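Local atomic coordinates of alanine racemase, biosynthetic (Pseudomonas aeruginosa PAO1, PDB entry 6A2F), a protein that belongs to the fold-type III family of pyridoxal-phosphate-dependent enzymes, pairing a TIM-barrel domain with a mostly beta C-terminal domain. Residues 140-145 and 182-187. Residues are numbered along the deposited sequence; the frame is centred on the assembly and turned at random.
Sequences AWHARL and LDLDFD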
loop_
_atom_site.group_PDB
_atom_site.type_symbol
_atom_site.label_atom_id
_atom_site.label_comp_id
_atom_site.label_asym_id
_atom_site.label_seq_id
_atom_site.Cartn_x
_atom_site.Cartn_y
_atom_site.Cartn_z
ATOM N N ALA A 140 -2.224 35.697 18.549
ATOM C CA ALA A 140 -1.395 36.648 17.807
ATOM C C ALA A 140 -1.743 36.675 16.318
ATOM O O ALA A 140 -1.907 37.749 15.730
ATOM C CB ALA A 140 0.080 36.337 18.008
ATOM N N TRP A 141 -1.868 35.490 15.718
ATOM C CA TRP A 141 -2.224 35.378 14.303
ATOM C C TRP A 141 -3.658 35.818 14.024
ATOM O O TRP A 141 -3.941 36.366 12.957
ATOM C CB TRP A 141 -1.939 33.974 13.767
ATOM C CG TRP A 141 -0.503 33.812 13.421
ATOM C CD1 TRP A 141 0.482 33.311 14.221
ATOM C CD2 TRP A 141 0.132 34.196 12.196
ATOM N NE1 TRP A 141 1.689 33.346 13.566
ATOM C CE2 TRP A 141 1.503 33.885 12.321
ATOM C CE3 TRP A 141 -0.327 34.767 11.004
ATOM C CZ2 TRP A 141 2.424 34.125 11.298
ATOM C CZ3 TRP A 141 0.586 35.004 9.983
ATOM C CH2 TRP A 141 1.949 34.683 10.140
ATOM N N HIS A 142 -4.555 35.596 14.986
ATOM C CA HIS A 142 -5.921 36.098 14.870
ATOM C C HIS A 142 -5.914 37.626 14.768
ATOM O O HIS A 142 -6.570 38.193 13.891
ATOM C CB HIS A 142 -6.806 35.637 16.032
ATOM C CG HIS A 142 -8.230 36.083 15.909
ATOM N ND1 HIS A 142 -8.665 37.315 16.349
ATOM C CD2 HIS A 142 -9.312 35.471 15.372
ATOM C CE1 HIS A 142 -9.958 37.438 16.097
ATOM N NE2 HIS A 142 -10.374 36.333 15.503
ATOM N N ALA A 143 -5.157 38.272 15.659
ATOM C CA ALA A 143 -4.988 39.732 15.664
ATOM C C ALA A 143 -4.457 40.276 14.332
ATOM O O ALA A 143 -4.871 41.347 13.888
ATOM C CB ALA A 143 -4.080 40.160 16.812
ATOM N N ARG A 144 -3.552 39.534 13.700
ATOM C CA ARG A 144 -2.990 39.946 12.420
ATOM C C ARG A 144 -3.997 39.773 11.283
ATOM O O ARG A 144 -4.082 40.618 10.389
ATOM C CB ARG A 144 -1.703 39.164 12.115
ATOM C CG ARG A 144 -0.719 39.891 11.197
ATOM C CD ARG A 144 0.679 39.261 11.232
ATOM N NE ARG A 144 0.969 38.624 12.522
ATOM C CZ ARG A 144 2.115 38.031 12.850
ATOM N NH1 ARG A 144 3.133 37.988 11.994
ATOM N NH2 ARG A 144 2.242 37.484 14.059
ATOM N N LEU A 145 -4.773 38.692 11.336
ATOM C CA LEU A 145 -5.548 38.242 10.176
ATOM C C LEU A 145 -7.023 38.635 10.143
ATOM O O LEU A 145 -7.636 38.580 9.078
ATOM C CB LEU A 145 -5.415 36.721 9.998
ATOM C CG LEU A 145 -4.037 36.196 9.585
ATOM C CD1 LEU A 145 -3.984 34.679 9.707
ATOM C CD2 LEU A 145 -3.681 36.629 8.169
ATOM N N LEU A 182 -12.696 30.580 22.234
ATOM C CA LEU A 182 -13.983 30.964 21.654
ATOM C C LEU A 182 -14.493 32.345 22.094
ATOM O O LEU A 182 -15.618 32.740 21.775
ATOM C CB LEU A 182 -15.031 29.858 21.861
ATOM C CG LEU A 182 -14.727 28.470 21.251
ATOM C CD1 LEU A 182 -15.986 27.611 21.197
ATOM C CD2 LEU A 182 -14.094 28.558 19.866
ATOM N N ASP A 183 -13.644 33.080 22.810
ATOM C CA ASP A 183 -13.862 34.505 23.052
ATOM C C ASP A 183 -13.491 35.323 21.807
ATOM O O ASP A 183 -13.946 36.459 21.646
ATOM C CB ASP A 183 -13.047 34.980 24.256
ATOM C CG ASP A 183 -11.567 34.674 24.113
ATOM O OD1 ASP A 183 -11.175 33.501 24.302
ATOM O OD2 ASP A 183 -10.792 35.605 23.815
ATOM N N LEU A 184 -12.669 34.733 20.935
ATOM C CA LEU A 184 -12.242 35.366 19.685
ATOM C C LEU A 184 -13.292 35.228 18.589
ATOM O O LEU A 184 -14.017 34.233 18.532
ATOM C CB LEU A 184 -10.922 34.764 19.189
ATOM C CG LEU A 184 -9.673 34.833 20.070
ATOM C CD1 LEU A 184 -8.598 33.909 19.512
ATOM C CD2 LEU A 184 -9.159 36.260 20.202
ATOM N N ASP A 185 -13.345 36.227 17.711
ATOM C CA ASP A 185 -14.301 36.255 16.609
ATOM C C ASP A 185 -13.904 35.283 15.495
ATOM O O ASP A 185 -12.969 35.536 14.727
ATOM C CB ASP A 185 -14.439 37.680 16.061
ATOM C CG ASP A 185 -15.609 37.843 15.090
ATOM O OD1 ASP A 185 -16.123 36.835 14.548
ATOM O OD2 ASP A 185 -16.011 39.003 14.859
ATOM N N PHE A 186 -14.632 34.172 15.422
ATOM C CA PHE A 186 -14.444 33.161 14.390
ATOM C C PHE A 186 -15.733 32.976 13.597
ATOM O O PHE A 186 -16.823 32.931 14.169
ATOM C CB PHE A 186 -14.047 31.822 15.018
ATOM C CG PHE A 186 -12.609 31.741 15.444
ATOM C CD1 PHE A 186 -11.581 31.850 14.512
ATOM C CD2 PHE A 186 -12.279 31.521 16.779
ATOM C CE1 PHE A 186 -10.250 31.758 14.904
ATOM C CE2 PHE A 186 -10.952 31.428 17.176
ATOM C CZ PHE A 186 -9.935 31.542 16.237
ATOM N N ASP A 187 -15.603 32.857 12.279
ATOM C CA ASP A 187 -16.756 32.618 11.417
ATOM C C ASP A 187 -17.211 31.167 11.493
ATOM O O ASP A 187 -18.408 30.888 11.484
ATOM C CB ASP A 187 -16.433 33.000 9.973
ATOM C CG ASP A 187 -16.171 34.479 9.814
ATOM O OD1 ASP A 187 -17.133 35.265 9.940
ATOM O OD2 ASP A 187 -15.009 34.861 9.572
#
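His-142 reaches from helix 135-145 to the loop 182-187, where Leu-184, Asp-185 and Phe-186 meet its ring over one face and along its edge. Its CB leaves the helix in the direction of the loop, and CG lies anti to the backbone N (chi1 -177°), which carries the imidazole away from the helix to the loop backbone. Past CG, the ring atoms divide their contacts among these three loop residues. Leu-184 CD2 lies over one face of the ring, 4.0 Å from His-142 ND1. CD2 of the histidine, on the other flank, turns to the phenylalanine and comes within 3.9 Å of Phe-186 CE1. The two rings form a T-shaped pair, the imidazole edge directed at the phenyl face, with centroids 5.3 Å apart and planes inclined at 75°. His-142 CE1 lies beside the Asp-185 backbone, 3.8 Å from Asp-185 O. At the tip, NE2 donates a hydrogen bond to Asp-185 O, 2.8 Å away and almost straight at 170°. The acceptor lies in the imidazole plane, whereas the donor sits above the carbonyl plane. Over the ring face, Leu-184 CB makes a CH-pi contact 4.1 Å from the His-142 ring centroid, close to the ring normal. Edge bond and face contact together should restrict rotation of the imidazole. Asp-185 O has a second donor in Arg-146 NH1, so two side chains grip this one carbonyl. Salt bridges from Arg-139 to Asp-183 and from Arg-146 to Asp-187 tie the same loop to the helix and the residue just after it. On strand 151-157, His-142 touches Leu-154 and Phe-186 touches Leu-156. His-142 thus joins the loop before strand 189-190 to an outer helix of the alanine racemase N-terminal domain, an alpha/beta TIM barrel.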